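Local coordinates for Cyp101j2 (Sphingobium yanoikuyae, PDB 5KYO), which is a haem-dependent cytochrome P450 monooxygenase that probably hydroxylates the monoterpenoid 1,8-cineole, at residues N277-F281 against V418-K422; L302-A306 against L362-R367; R312-S318 against T344-M349. All coordinates share one frame; numbering follows the deposited sequence.

Contact 1: residues N277-F281 against V418-K422; sequences NMLGF and VGSVK
The C-terminal half of the long distal helix of the cytochrome P450 fold, helix 273-288, meets strand 420-421 of the two-stranded hairpin near the C terminus, with Phe-281 and Asn-277 reaching across to Gly-419, Ser-420 and Val-421. The Phe-281 ring carries much of the apolar contact. Val-421 CG2 sits over one face of that ring, 3.7 Å from the centroid and 20° off the normal, a CH-pi contact displaced toward the CD1 side, where CG2 to Phe-281 CD1 is 3.5 Å. With CG1 of Val-421 anti to its own backbone N (chi1 -176°), the other methyl, CG2, is left to lie on the ring. Farther round, Phe-281 CE2 approaches Ser-420 CA obliquely at 3.7 Å, and Gly-419 O lies at the ring edge, in plane. One turn back, Asn-277 CB comes within 3.2 Å of Gly-419 O and 3.9 Å of Val-418 CG1. Water 1 bridges the two backbones: it donates to Asn-277 O at 2.9 Å and accepts from Val-421 N at 2.8 Å. Asn-277 O thus holds two donors, the water and the helical N-H of Phe-281, while the Val-421 amide is satisfied without a direct bond to the helix. The aromatic cluster of Phe-59, His-60 and Phe-314 also meets the Phe-281 ring. Met-278 touches the haem. The turn between strands 413-414 and 420-421, which carries Val-418, corresponds to the last substrate-recognition site (SRS6) of P450s and probably helps line the distal pocket above the haem.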
ATOM      1  N   ASN A 277       7.328  -2.192  -0.348  1.00 14.19           N
ATOM      2  CA  ASN A 277       7.774  -0.828  -0.633  1.00 18.15           C
ATOM      3  C   ASN A 277       7.967  -0.029   0.652  1.00 19.20           C
ATOM      4  O   ASN A 277       8.929   0.736   0.774  1.00 19.62           O
ATOM      5  CB  ASN A 277       6.787  -0.142  -1.568  1.00 14.15           C
ATOM      6  CG  ASN A 277       6.851  -0.704  -2.955  1.00 18.73           C
ATOM      7  OD1 ASN A 277       6.136  -0.272  -3.864  1.00 23.67           O
ATOM      8  ND2 ASN A 277       7.721  -1.692  -3.136  1.00 14.09           N
ATOM      9  N   MET A 278       7.083  -0.236   1.630  1.00 15.57           N
ATOM     10  CA  MET A 278       7.232   0.468   2.907  1.00 14.18           C
ATOM     11  C   MET A 278       8.533   0.052   3.579  1.00 22.45           C
ATOM     12  O   MET A 278       9.286   0.894   4.059  1.00 14.15           O
ATOM     13  CB  MET A 278       6.053   0.195   3.854  1.00 19.92           C
ATOM     14  CG  MET A 278       6.182   0.842   5.237  1.00 22.30           C
ATOM     15  SD  MET A 278       6.311   2.668   5.236  1.00 19.26           S
ATOM     16  CE  MET A 278       4.663   3.101   4.635  1.00 14.33           C
ATOM     17  N   LEU A 279       8.789  -1.250   3.621  1.00 14.11           N
ATOM     18  CA  LEU A 279      10.046  -1.753   4.188  1.00 14.08           C
ATOM     19  C   LEU A 279      11.248  -1.208   3.437  1.00 14.05           C
ATOM     20  O   LEU A 279      12.307  -0.949   4.038  1.00 14.04           O
ATOM     21  CB  LEU A 279      10.091  -3.291   4.179  1.00 14.05           C
ATOM     22  CG  LEU A 279       9.195  -4.030   5.157  1.00 23.87           C
ATOM     23  CD1 LEU A 279       9.037  -5.479   4.716  1.00 15.76           C
ATOM     24  CD2 LEU A 279       9.818  -3.969   6.554  1.00 20.89           C
ATOM     25  N   GLY A 280      11.100  -1.046   2.125  1.00 14.05           N
ATOM     26  CA  GLY A 280      12.153  -0.435   1.331  1.00 14.29           C
ATOM     27  C   GLY A 280      12.485   0.974   1.766  1.00 15.21           C
ATOM     28  O   GLY A 280      13.659   1.303   1.928  1.00 14.52           O
ATOM     29  N   PHE A 281      11.468   1.824   1.934  1.00 17.55           N
ATOM     30  CA  PHE A 281      11.704   3.200   2.378  1.00 16.97           C
ATOM     31  C   PHE A 281      12.283   3.223   3.791  1.00 14.13           C
ATOM     32  O   PHE A 281      13.191   3.993   4.080  1.00 15.09           O
ATOM     33  CB  PHE A 281      10.418   4.020   2.340  1.00 16.92           C
ATOM     34  CG  PHE A 281      10.103   4.613   0.988  1.00 14.19           C
ATOM     35  CD1 PHE A 281      10.753   5.759   0.541  1.00 18.06           C
ATOM     36  CD2 PHE A 281       9.099   4.062   0.190  1.00 14.37           C
ATOM     37  CE1 PHE A 281      10.441   6.327  -0.693  1.00 17.46           C
ATOM     38  CE2 PHE A 281       8.783   4.619  -1.051  1.00 19.02           C
ATOM     39  CZ  PHE A 281       9.456   5.761  -1.491  1.00 14.21           C
ATOM     40  N   VAL A 418       1.725   2.211  -5.996  1.00 19.43           N
ATOM     41  CA  VAL A 418       2.521   2.111  -4.774  1.00 19.36           C
ATOM     42  C   VAL A 418       3.947   2.568  -5.126  1.00 14.27           C
ATOM     43  O   VAL A 418       4.652   1.927  -5.916  1.00 14.23           O
ATOM     44  CB  VAL A 418       2.520   0.684  -4.159  1.00 18.05           C
ATOM     45  CG1 VAL A 418       3.194   0.715  -2.837  1.00 16.46           C
ATOM     46  CG2 VAL A 418       1.072   0.161  -3.987  1.00 16.12           C
ATOM     47  N   GLY A 419       4.335   3.717  -4.582  1.00 18.22           N
ATOM     48  CA  GLY A 419       5.692   4.232  -4.749  1.00 16.64           C
ATOM     49  C   GLY A 419       6.727   3.302  -4.161  1.00 18.42           C
ATOM     50  O   GLY A 419       6.377   2.419  -3.368  1.00 18.62           O
ATOM     51  N   SER A 420       7.994   3.508  -4.531  1.00 17.64           N
ATOM     52  CA  SER A 420       9.100   2.633  -4.122  1.00 16.55           C
ATOM     53  C   SER A 420      10.484   3.278  -4.257  1.00 18.71           C
ATOM     54  O   SER A 420      10.693   4.183  -5.063  1.00 17.99           O
ATOM     55  CB  SER A 420       9.106   1.343  -4.939  1.00 19.19           C
ATOM     56  OG  SER A 420       9.233   1.610  -6.331  1.00 23.79           O
ATOM     57  N   VAL A 421      11.412   2.790  -3.440  1.00 20.89           N
ATOM     58  CA  VAL A 421      12.843   2.961  -3.652  1.00 20.46           C
ATOM     59  C   VAL A 421      13.240   1.787  -4.546  1.00 16.21           C
ATOM     60  O   VAL A 421      12.902   0.639  -4.250  1.00 16.18           O
ATOM     61  CB  VAL A 421      13.660   2.917  -2.313  1.00 16.25           C
ATOM     62  CG1 VAL A 421      15.131   3.205  -2.554  1.00 16.43           C
ATOM     63  CG2 VAL A 421      13.074   3.839  -1.259  1.00 14.08           C
ATOM     64  N   LYS A 422      13.898   2.062  -5.660  1.00 18.22           N
ATOM     65  CA  LYS A 422      14.401   1.005  -6.525  1.00 15.65           C
ATOM     66  C   LYS A 422      15.422   0.151  -5.752  1.00 21.65           C
ATOM     67  O   LYS A 422      16.090   0.663  -4.816  1.00 17.83           O
ATOM     68  CB  LYS A 422      15.017   1.600  -7.798  1.00 20.83           C
ATOM     69  CG  LYS A 422      14.031   2.416  -8.625  1.00 25.49           C
ATOM     70  CD  LYS A 422      14.616   2.792  -9.967  1.00 34.87           C
ATOM     71  CE  LYS A 422      13.650   3.618 -10.821  1.00 28.27           C
ATOM     72  NZ  LYS A 422      14.414   4.367 -11.865  1.00 34.17           N
TER
HETATM   73  O   HOH W   1      10.666   0.777  -1.600  1.00 14.07           O

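Contact 2: residues L302-A306 against L362-R367; sequences LIDDA and LGRKAR
Near the start of helix 303-313, where Ala-306 N bonds to Leu-302 O, the chain runs beside an irregular loop, and the backbones come nearest at Ala-306 and Leu-362, whose CA atoms are 5.9 Å apart. Leu-362 CD2 rests against the helix at this point, 3.7 Å from Ala-306 CA, while its other methyl, CD1, meets Leu-302 CD1 at 4.2 Å, the two leucine side chains crossing at about a right angle. The polar half is a salt bridge between Asp-305, in one of its two conformers, and Arg-367. The guanidinium grips the carboxylate end-on: NH1 to Asp-305 OD1 is 2.9 Å and fairly straight (160°), and NH2 to Asp-305 OD2 is longer at 3.3 Å. Both oxygens are met from above the carboxylate plane, the two planes standing 59° apart. Asp-305 O and Arg-364 CB lie over opposite faces of the guanidinium, both toward the rim; the bonds to Asp-305 and, through NE, to Glu-309 are what set its rotation. Glu-309 also pairs with Arg-364. Glu-309, Arg-312 and Arg-364 match the ERR triad of P450s, in which the ExxR helix, the K helix, is tied to the loop that precedes the haem-binding cysteine region.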
ATOM      1  N   LEU A 302      13.038   2.282  21.402  1.00 25.65           N
ATOM      2  CA  LEU A 302      12.660   3.375  20.512  1.00 23.81           C
ATOM      3  C   LEU A 302      11.856   2.888  19.308  1.00 20.32           C
ATOM      4  O   LEU A 302      11.387   3.689  18.507  1.00 23.49           O
ATOM      5  CB  LEU A 302      13.901   4.119  20.021  1.00 23.48           C
ATOM      6  CG  LEU A 302      14.823   4.698  21.090  1.00 22.59           C
ATOM      7  CD1 LEU A 302      16.020   5.331  20.422  1.00 21.15           C
ATOM      8  CD2 LEU A 302      14.068   5.728  21.898  1.00 28.13           C
ATOM      9  N   ILE A 303      11.710   1.574  19.164  1.00 18.74           N
ATOM     10  CA  ILE A 303      11.186   1.050  17.907  1.00 20.39           C
ATOM     11  C   ILE A 303       9.694   1.361  17.722  1.00 17.89           C
ATOM     12  O   ILE A 303       9.256   1.703  16.618  1.00 20.09           O
ATOM     13  CB  ILE A 303      11.452  -0.468  17.800  1.00 22.49           C
ATOM     14  CG1 ILE A 303      12.930  -0.690  17.452  1.00 18.98           C
ATOM     15  CG2 ILE A 303      10.593  -1.076  16.739  1.00 14.69           C
ATOM     16  CD1 ILE A 303      13.322  -2.149  17.255  1.00 18.61           C
ATOM     17  N   ASP A 304       8.935   1.276  18.811  1.00 23.71           N
ATOM     18  CA  ASP A 304       7.500   1.531  18.781  1.00 20.56           C
ATOM     19  C   ASP A 304       7.143   2.923  18.235  1.00 29.12           C
ATOM     20  O   ASP A 304       6.178   3.066  17.475  1.00 27.20           O
ATOM     21  CB  ASP A 304       6.903   1.352  20.183  1.00 23.51           C
ATOM     22  CG  ASP A 304       6.829  -0.112  20.609  1.00 35.84           C
ATOM     23  OD1 ASP A 304       6.884  -1.000  19.730  1.00 36.48           O
ATOM     24  OD2 ASP A 304       6.689  -0.374  21.820  1.00 32.37           O
ATOM     25  N   ASP A 305       7.923   3.941  18.599  1.00 20.86           N
ATOM     26  CA  ASP A 305       7.674   5.324  18.196  0.55 23.05           C
ATOM     27  C   ASP A 305       8.301   5.622  16.837  1.00 20.87           C
ATOM     28  O   ASP A 305       7.789   6.409  16.061  1.00 22.55           O
ATOM     29  CB  ASP A 305       8.220   6.271  19.271  0.55 23.51           C
ATOM     30  CG  ASP A 305       7.946   7.725  18.973  0.55 17.94           C
ATOM     31  OD1 ASP A 305       6.777   8.148  19.098  0.55 17.08           O
ATOM     32  OD2 ASP A 305       8.909   8.444  18.641  0.55 19.68           O
ATOM     33  N   ALA A 306       9.450   4.993  16.585  1.00 20.78           N
ATOM     34  CA  ALA A 306      10.117   5.092  15.291  1.00 18.63           C
ATOM     35  C   ALA A 306       9.175   4.540  14.233  1.00 15.65           C
ATOM     36  O   ALA A 306       9.047   5.085  13.151  1.00 19.38           O
ATOM     37  CB  ALA A 306      11.418   4.331  15.287  1.00 17.93           C
ATOM     38  N   LEU A 362      11.768  11.406  16.111  1.00 17.29           N
ATOM     39  CA  LEU A 362      11.182  10.627  17.196  1.00 21.60           C
ATOM     40  C   LEU A 362      10.414  11.504  18.193  1.00 27.80           C
ATOM     41  O   LEU A 362       9.564  11.025  18.935  1.00 28.08           O
ATOM     42  CB  LEU A 362      12.266   9.843  17.939  1.00 27.40           C
ATOM     43  CG  LEU A 362      13.096   8.886  17.079  1.00 27.27           C
ATOM     44  CD1 LEU A 362      13.981   8.008  17.958  1.00 21.47           C
ATOM     45  CD2 LEU A 362      12.155   8.042  16.238  1.00 31.77           C
ATOM     46  N   GLY A 363      10.701  12.795  18.220  1.00 34.40           N
ATOM     47  CA  GLY A 363      10.059  13.653  19.204  1.00 47.82           C
ATOM     48  C   GLY A 363       8.581  13.984  19.005  1.00 43.88           C
ATOM     49  O   GLY A 363       7.961  14.587  19.883  1.00 38.61           O
ATOM     50  N   ARG A 364       8.006  13.570  17.879  1.00 40.44           N
ATOM     51  CA  ARG A 364       6.768  14.191  17.390  1.00 33.02           C
ATOM     52  C   ARG A 364       5.543  14.081  18.290  1.00 35.35           C
ATOM     53  O   ARG A 364       5.126  12.991  18.690  1.00 36.47           O
ATOM     54  CB  ARG A 364       6.408  13.634  16.018  1.00 34.35           C
ATOM     55  CG  ARG A 364       7.311  14.135  14.937  1.00 27.00           C
ATOM     56  CD  ARG A 364       6.643  14.103  13.593  1.00 23.73           C
ATOM     57  NE  ARG A 364       7.588  14.423  12.526  1.00 31.35           N
ATOM     58  CZ  ARG A 364       7.716  15.618  11.961  1.00 26.68           C
ATOM     59  NH1 ARG A 364       6.953  16.631  12.353  1.00 23.85           N
ATOM     60  NH2 ARG A 364       8.603  15.794  10.994  1.00 24.20           N
ATOM     61  N   LYS A 365       4.965  15.244  18.570  1.00 31.45           N
ATOM     62  CA  LYS A 365       3.795  15.372  19.418  1.00 37.00           C
ATOM     63  C   LYS A 365       2.528  15.246  18.586  1.00 38.00           C
ATOM     64  O   LYS A 365       1.469  14.898  19.100  1.00 43.07           O
ATOM     65  CB  LYS A 365       3.818  16.714  20.155  1.00 42.61           C
ATOM     66  CG  LYS A 365       5.041  16.907  21.042  1.00 44.21           C
ATOM     67  CD  LYS A 365       4.973  18.205  21.831  1.00 44.22           C
ATOM     68  CE  LYS A 365       6.142  18.309  22.802  1.00 46.88           C
ATOM     69  NZ  LYS A 365       6.046  19.530  23.651  1.00 54.78           N
ATOM     70  N   ALA A 366       2.644  15.543  17.297  1.00 41.67           N
ATOM     71  CA  ALA A 366       1.525  15.400  16.376  1.00 47.45           C
ATOM     72  C   ALA A 366       1.932  14.520  15.199  1.00 43.82           C
ATOM     73  O   ALA A 366       2.936  14.790  14.532  1.00 39.05           O
ATOM     74  CB  ALA A 366       1.046  16.768  15.891  1.00 50.65           C
ATOM     75  N   ARG A 367       1.160  13.465  14.956  1.00 37.10           N
ATOM     76  CA  ARG A 367       1.443  12.560  13.847  1.00 37.20           C
ATOM     77  C   ARG A 367       0.184  12.152  13.089  1.00 43.44           C
ATOM     78  O   ARG A 367      -0.127  10.963  12.977  1.00 51.53           O
ATOM     79  CB  ARG A 367       2.167  11.309  14.345  1.00 37.21           C
ATOM     80  CG  ARG A 367       3.661  11.491  14.471  1.00 31.63           C
ATOM     81  CD  ARG A 367       4.437  10.186  14.303  1.00 27.79           C
ATOM     82  NE  ARG A 367       5.821  10.356  14.754  1.00 26.17           N
ATOM     83  CZ  ARG A 367       6.270   9.996  15.951  1.00 25.07           C
ATOM     84  NH1 ARG A 367       5.459   9.402  16.827  1.00 19.35           N
ATOM     85  NH2 ARG A 367       7.542  10.206  16.265  1.00 23.88           N
TER
HETATM   86  O   HOH W   2       6.287  10.941  19.973  1.00 31.35           O

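Contact 3: residues R312-S318 against T344-M349. With HEM (protoporphyrin IX containing Fe), chain G.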
ATOM      1  N   ARG A 312       4.160   7.750   9.131  1.00 25.88           N
ATOM      2  CA  ARG A 312       3.876   9.153   8.783  1.00 25.89           C
ATOM      3  C   ARG A 312       4.773   9.669   7.661  1.00 22.40           C
ATOM      4  O   ARG A 312       4.309  10.341   6.743  1.00 23.35           O
ATOM      5  CB  ARG A 312       4.032  10.083   9.991  1.00 23.45           C
ATOM      6  CG  ARG A 312       3.713  11.541   9.635  1.00 18.34           C
ATOM      7  CD  ARG A 312       4.445  12.538  10.528  1.00 22.49           C
ATOM      8  NE  ARG A 312       5.895  12.483  10.363  1.00 22.27           N
ATOM      9  CZ  ARG A 312       6.558  13.078   9.374  1.00 24.59           C
ATOM     10  NH1 ARG A 312       5.891  13.750   8.452  1.00 22.89           N
ATOM     11  NH2 ARG A 312       7.882  12.995   9.296  1.00 17.73           N
ATOM     12  N   ARG A 313       6.062   9.355   7.732  1.00 22.31           N
ATOM     13  CA  ARG A 313       7.066   9.981   6.859  1.00 19.30           C
ATOM     14  C   ARG A 313       7.048   9.441   5.427  1.00 20.79           C
ATOM     15  O   ARG A 313       7.340  10.178   4.481  1.00 16.08           O
ATOM     16  CB  ARG A 313       8.462   9.800   7.479  1.00 20.82           C
ATOM     17  CG  ARG A 313       9.670  10.229   6.619  1.00 18.95           C
ATOM     18  CD  ARG A 313       9.649  11.691   6.126  1.00 16.56           C
ATOM     19  NE  ARG A 313      10.850  11.947   5.343  1.00 18.34           N
ATOM     20  CZ  ARG A 313      10.979  11.604   4.064  1.00 20.04           C
ATOM     21  NH1 ARG A 313       9.968  11.037   3.422  1.00 19.08           N
ATOM     22  NH2 ARG A 313      12.107  11.827   3.426  1.00 21.87           N
ATOM     23  N   PHE A 314       6.659   8.175   5.255  1.00 21.51           N
ATOM     24  CA  PHE A 314       6.759   7.528   3.950  1.00 14.37           C
ATOM     25  C   PHE A 314       5.443   6.989   3.374  1.00 19.32           C
ATOM     26  O   PHE A 314       5.309   5.791   3.159  1.00 23.95           O
ATOM     27  CB  PHE A 314       7.771   6.378   4.034  1.00 14.32           C
ATOM     28  CG  PHE A 314       9.155   6.835   4.385  1.00 19.35           C
ATOM     29  CD1 PHE A 314       9.905   7.546   3.457  1.00 14.29           C
ATOM     30  CD2 PHE A 314       9.689   6.602   5.636  1.00 20.69           C
ATOM     31  CE1 PHE A 314      11.184   7.991   3.756  1.00 17.36           C
ATOM     32  CE2 PHE A 314      10.984   7.050   5.954  1.00 18.88           C
ATOM     33  CZ  PHE A 314      11.722   7.749   5.009  1.00 16.58           C
ATOM     34  N   PRO A 315       4.466   7.873   3.136  1.00 17.42           N
ATOM     35  CA  PRO A 315       3.237   7.407   2.479  1.00 16.49           C
ATOM     36  C   PRO A 315       3.576   6.878   1.079  1.00 20.72           C
ATOM     37  O   PRO A 315       4.474   7.434   0.456  1.00 16.35           O
ATOM     38  CB  PRO A 315       2.369   8.666   2.420  1.00 18.33           C
ATOM     39  CG  PRO A 315       3.399   9.833   2.446  1.00 16.81           C
ATOM     40  CD  PRO A 315       4.485   9.335   3.344  1.00 14.48           C
ATOM     41  N   VAL A 316       2.928   5.802   0.616  1.00 18.08           N
ATOM     42  CA  VAL A 316       3.287   5.246  -0.681  1.00 16.08           C
ATOM     43  C   VAL A 316       2.111   5.101  -1.667  1.00 19.61           C
ATOM     44  O   VAL A 316       2.314   5.070  -2.888  1.00 17.43           O
ATOM     45  CB  VAL A 316       3.977   3.850  -0.517  1.00 14.32           C
ATOM     46  CG1 VAL A 316       5.390   4.015   0.033  1.00 21.36           C
ATOM     47  CG2 VAL A 316       3.146   2.899   0.367  1.00 14.33           C
ATOM     48  N   VAL A 317       0.890   5.031  -1.151  1.00 14.44           N
ATOM     49  CA  VAL A 317      -0.269   4.704  -2.007  1.00 14.46           C
ATOM     50  C   VAL A 317      -0.945   5.932  -2.638  1.00 14.51           C
ATOM     51  O   VAL A 317      -1.173   6.944  -1.961  1.00 22.81           O
ATOM     52  CB  VAL A 317      -1.331   3.914  -1.231  1.00 17.51           C
ATOM     53  CG1 VAL A 317      -2.562   3.664  -2.102  1.00 19.05           C
ATOM     54  CG2 VAL A 317      -0.745   2.571  -0.750  1.00 18.23           C
ATOM     55  N   SER A 318      -1.206   5.845  -3.948  1.00 21.62           N
ATOM     56  CA  SER A 318      -2.037   6.813  -4.664  1.00 17.17           C
ATOM     57  C   SER A 318      -3.274   6.130  -5.254  1.00 19.00           C
ATOM     58  O   SER A 318      -3.220   5.452  -6.285  1.00 25.83           O
ATOM     59  CB  SER A 318      -1.239   7.520  -5.768  1.00 18.75           C
ATOM     60  OG  SER A 318      -0.114   8.179  -5.210  1.00 19.61           O
ATOM     61  N   THR A 344      -2.319   9.537  -0.928  1.00 30.16           N
ATOM     62  CA  THR A 344      -2.015   9.609   0.486  1.00 15.26           C
ATOM     63  C   THR A 344      -0.769  10.473   0.680  1.00 14.66           C
ATOM     64  O   THR A 344      -0.598  11.067   1.727  1.00 21.02           O
ATOM     65  CB  THR A 344      -1.783   8.218   1.104  1.00 18.50           C
ATOM     66  OG1 THR A 344      -0.629   7.628   0.511  1.00 14.57           O
ATOM     67  CG2 THR A 344      -2.980   7.303   0.820  1.00 22.09           C
ATOM     68  N   VAL A 345       0.074  10.528  -0.350  1.00 18.66           N
ATOM     69  CA  VAL A 345       1.354  11.242  -0.326  1.00 15.88           C
ATOM     70  C   VAL A 345       1.198  12.734  -0.053  1.00 21.72           C
ATOM     71  O   VAL A 345       1.957  13.305   0.733  1.00 24.62           O
ATOM     72  CB  VAL A 345       2.121  11.077  -1.666  1.00 29.74           C
ATOM     73  CG1 VAL A 345       3.468  11.810  -1.620  1.00 22.02           C
ATOM     74  CG2 VAL A 345       2.313   9.606  -1.988  1.00 32.40           C
ATOM     75  N   VAL A 346       0.198  13.359  -0.673  1.00 20.35           N
ATOM     76  CA  VAL A 346       0.039  14.811  -0.562  1.00 25.00           C
ATOM     77  C   VAL A 346      -0.558  15.216   0.783  1.00 25.60           C
ATOM     78  O   VAL A 346      -0.566  16.396   1.132  1.00 32.40           O
ATOM     79  CB  VAL A 346      -0.820  15.378  -1.717  1.00 24.69           C
ATOM     80  CG1 VAL A 346      -0.278  14.877  -3.040  1.00 18.59           C
ATOM     81  CG2 VAL A 346      -2.264  14.983  -1.569  1.00 24.01           C
ATOM     82  N   VAL A 347      -1.005  14.235   1.556  1.00 20.46           N
ATOM     83  CA  VAL A 347      -1.588  14.504   2.868  1.00 21.67           C
ATOM     84  C   VAL A 347      -0.510  14.830   3.913  1.00 28.65           C
ATOM     85  O   VAL A 347      -0.418  15.973   4.377  1.00 28.57           O
ATOM     86  CB  VAL A 347      -2.455  13.312   3.349  1.00 30.53           C
ATOM     87  CG1 VAL A 347      -2.896  13.512   4.786  1.00 20.79           C
ATOM     88  CG2 VAL A 347      -3.662  13.155   2.441  1.00 31.15           C
ATOM     89  N   ALA A 348       0.327  13.856   4.263  1.00 21.52           N
ATOM     90  CA  ALA A 348       1.338  14.083   5.300  1.00 14.75           C
ATOM     91  C   ALA A 348       2.463  15.002   4.839  1.00 26.73           C
ATOM     92  O   ALA A 348       3.180  15.556   5.668  1.00 36.65           O
ATOM     93  CB  ALA A 348       1.927  12.744   5.782  1.00 22.70           C
ATOM     94  N   MET A 349       2.625  15.183   3.531  1.00 24.46           N
ATOM     95  CA  MET A 349       3.712  16.036   3.040  1.00 23.01           C
ATOM     96  C   MET A 349       3.312  17.494   2.885  1.00 25.59           C
ATOM     97  O   MET A 349       4.159  18.339   2.564  1.00 29.99           O
ATOM     98  CB  MET A 349       4.246  15.514   1.711  1.00 21.78           C
ATOM     99  CG  MET A 349       4.903  14.158   1.816  1.00 22.31           C
ATOM    100  SD  MET A 349       6.404  14.196   2.811  1.00 26.68           S
ATOM    101  CE  MET A 349       5.860  13.388   4.296  1.00 20.80           C
TER
HETATM  102  CHA HEM G 501      -6.806  -0.568   1.594  1.00 24.55           C
HETATM  103  CHB HEM G 501      -2.324   1.192   2.226  1.00 17.08           C
HETATM  104  CHC HEM G 501      -0.939  -3.112   4.085  1.00 14.36           C
HETATM  105  CHD HEM G 501      -5.086  -5.060   2.566  1.00 16.53           C
HETATM  106  C1A HEM G 501      -5.760   0.322   1.653  1.00 14.57           C
HETATM  107  C2A HEM G 501      -5.797   1.746   1.341  1.00 18.79           C
HETATM  108  C3A HEM G 501      -4.543   2.222   1.503  1.00 14.57           C
HETATM  109  C4A HEM G 501      -3.681   1.133   1.936  1.00 16.25           C
HETATM  110  CMA HEM G 501      -4.102   3.694   1.303  1.00 14.59           C
HETATM  111  CAA HEM G 501      -7.023   2.596   0.901  1.00 22.38           C
HETATM  112  CBA HEM G 501      -7.327   2.456  -0.588  1.00 19.66           C
HETATM  113  CGA HEM G 501      -8.453   3.383  -0.983  1.00 19.03           C
HETATM  114  O1A HEM G 501      -8.299   4.630  -0.846  1.00 19.37           O
HETATM  115  O2A HEM G 501      -9.512   2.889  -1.451  1.00 21.14           O
HETATM  116  C1B HEM G 501      -1.577   0.189   2.835  1.00 15.14           C
HETATM  117  C2B HEM G 501      -0.222   0.320   3.365  1.00 14.40           C
HETATM  118  C3B HEM G 501       0.154  -0.875   3.867  1.00 14.37           C
HETATM  119  C4B HEM G 501      -0.943  -1.791   3.677  1.00 16.28           C
HETATM  120  CMB HEM G 501       0.639   1.609   3.349  1.00 15.40           C
HETATM  121  CAB HEM G 501       1.480  -1.311   4.556  1.00 25.45           C
HETATM  122  CBB HEM G 501       2.497  -0.510   4.888  1.00 29.98           C
HETATM  123  C1C HEM G 501      -1.957  -4.006   3.866  1.00 14.37           C
HETATM  124  C2C HEM G 501      -1.993  -5.382   4.324  1.00 20.79           C
HETATM  125  C3C HEM G 501      -3.140  -5.922   3.888  1.00 18.90           C
HETATM  126  C4C HEM G 501      -3.867  -4.895   3.165  1.00 16.15           C
HETATM  127  CMC HEM G 501      -0.852  -6.033   5.134  1.00 20.05           C
HETATM  128  CAC HEM G 501      -3.714  -7.337   4.069  1.00 17.02           C
HETATM  129  CBC HEM G 501      -3.211  -8.283   4.865  1.00 20.62           C
HETATM  130  C1D HEM G 501      -5.921  -4.056   2.131  1.00 22.33           C
HETATM  131  C2D HEM G 501      -7.239  -4.249   1.550  1.00 14.52           C
HETATM  132  C3D HEM G 501      -7.754  -2.854   1.278  1.00 16.37           C
HETATM  133  C4D HEM G 501      -6.719  -1.942   1.687  1.00 22.20           C
HETATM  134  CMD HEM G 501      -8.057  -5.537   1.258  1.00 14.52           C
HETATM  135  CAD HEM G 501      -9.122  -2.508   0.651  1.00 14.61           C
HETATM  136  CBD HEM G 501     -10.097  -1.987   1.708  1.00 22.91           C
HETATM  137  CGD HEM G 501     -11.416  -1.666   1.029  1.00 19.75           C
HETATM  138  O1D HEM G 501     -12.492  -2.101   1.511  1.00 19.40           O
HETATM  139  O2D HEM G 501     -11.372  -0.980  -0.025  1.00 19.57           O
HETATM  140  NA  HEM G 501      -4.455  -0.006   2.016  1.00 14.52           N
HETATM  141  NB  HEM G 501      -1.969  -1.117   3.047  1.00 17.70           N
HETATM  142  NC  HEM G 501      -3.116  -3.738   3.176  1.00 17.95           N
HETATM  143  ND  HEM G 501      -5.655  -2.695   2.179  1.00 15.09           N
HETATM  144 FE   HEM G 501      -3.862  -1.839   2.757  1.00 15.85          FE
HETATM  145  O   HOH W   3       3.393  14.956   8.182  1.00 30.27           O
HETATM  146  O   HOH W   4       0.333   5.199   1.781  1.00 17.68           O
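The chain leaving helix 303-313 passes alongside the short helix 344-348, CA atoms coming as near as 5.1 Å at Pro-315 and Val-345. Val-317 O is gripped twice by Thr-344: N donates at 3.0 Å, its N-H coming almost head-on to the carbonyl (C=O...N 164°), and OG1 donates at 2.6 Å on a lone pair in the carbonyl plane. Placing OG1 between backbone N and carbonyl carbon (chi1 64°) brings the hydroxyl back to this oxygen and turns CG2 to the haem methyl CMA. Water 4 donates to Thr-344 OG1 and accepts from Val-316 N. Val-317 CG2 lies 3.6 Å from haem CHB, so the residues leading into strand 318-323 line the haem pocket. Helix 303-313 is the K helix of the P450 fold and helix 344-348 corresponds to K'; Arg-312 is the arginine of the ExxR motif, paired with Glu-309. Its NH1 also donates to water 3 at 2.8 Å, and the water donates on to Ala-348 O. Pro-315 CG packs on Val-345 CA at 3.7 Å, and Ala-348 CB abuts Arg-312 O. Met-349, bent at chi2 and chi3, folds back to put CE 3.5 Å from Arg-313 O, a buried carbonyl with no polar partner in the model.

Overall arrangement
From the N terminus, the chain opens contact 1 on helix 273-288, contact 2 at the start of helix 303-313, and contact 3 at that helix's end. The loops then close in reverse order: contact 3 at 344-349, contact 2 at 362-367, and contact 1 at 418-422, giving three loops one within another along the chain, with no crossing. Contacts 1 and 3 touch beside the haem, where Gly-419 N probably donates to Val-316 O. Contact 2 lies farther out, about 17 Å centre to centre from contact 3. Contact 1 ties helix 273-288 to the hairpin, contact 2 helix 303-313 to the loop before helix 382-399, and contact 3 the chain after helix 303-313 to helix 344-348.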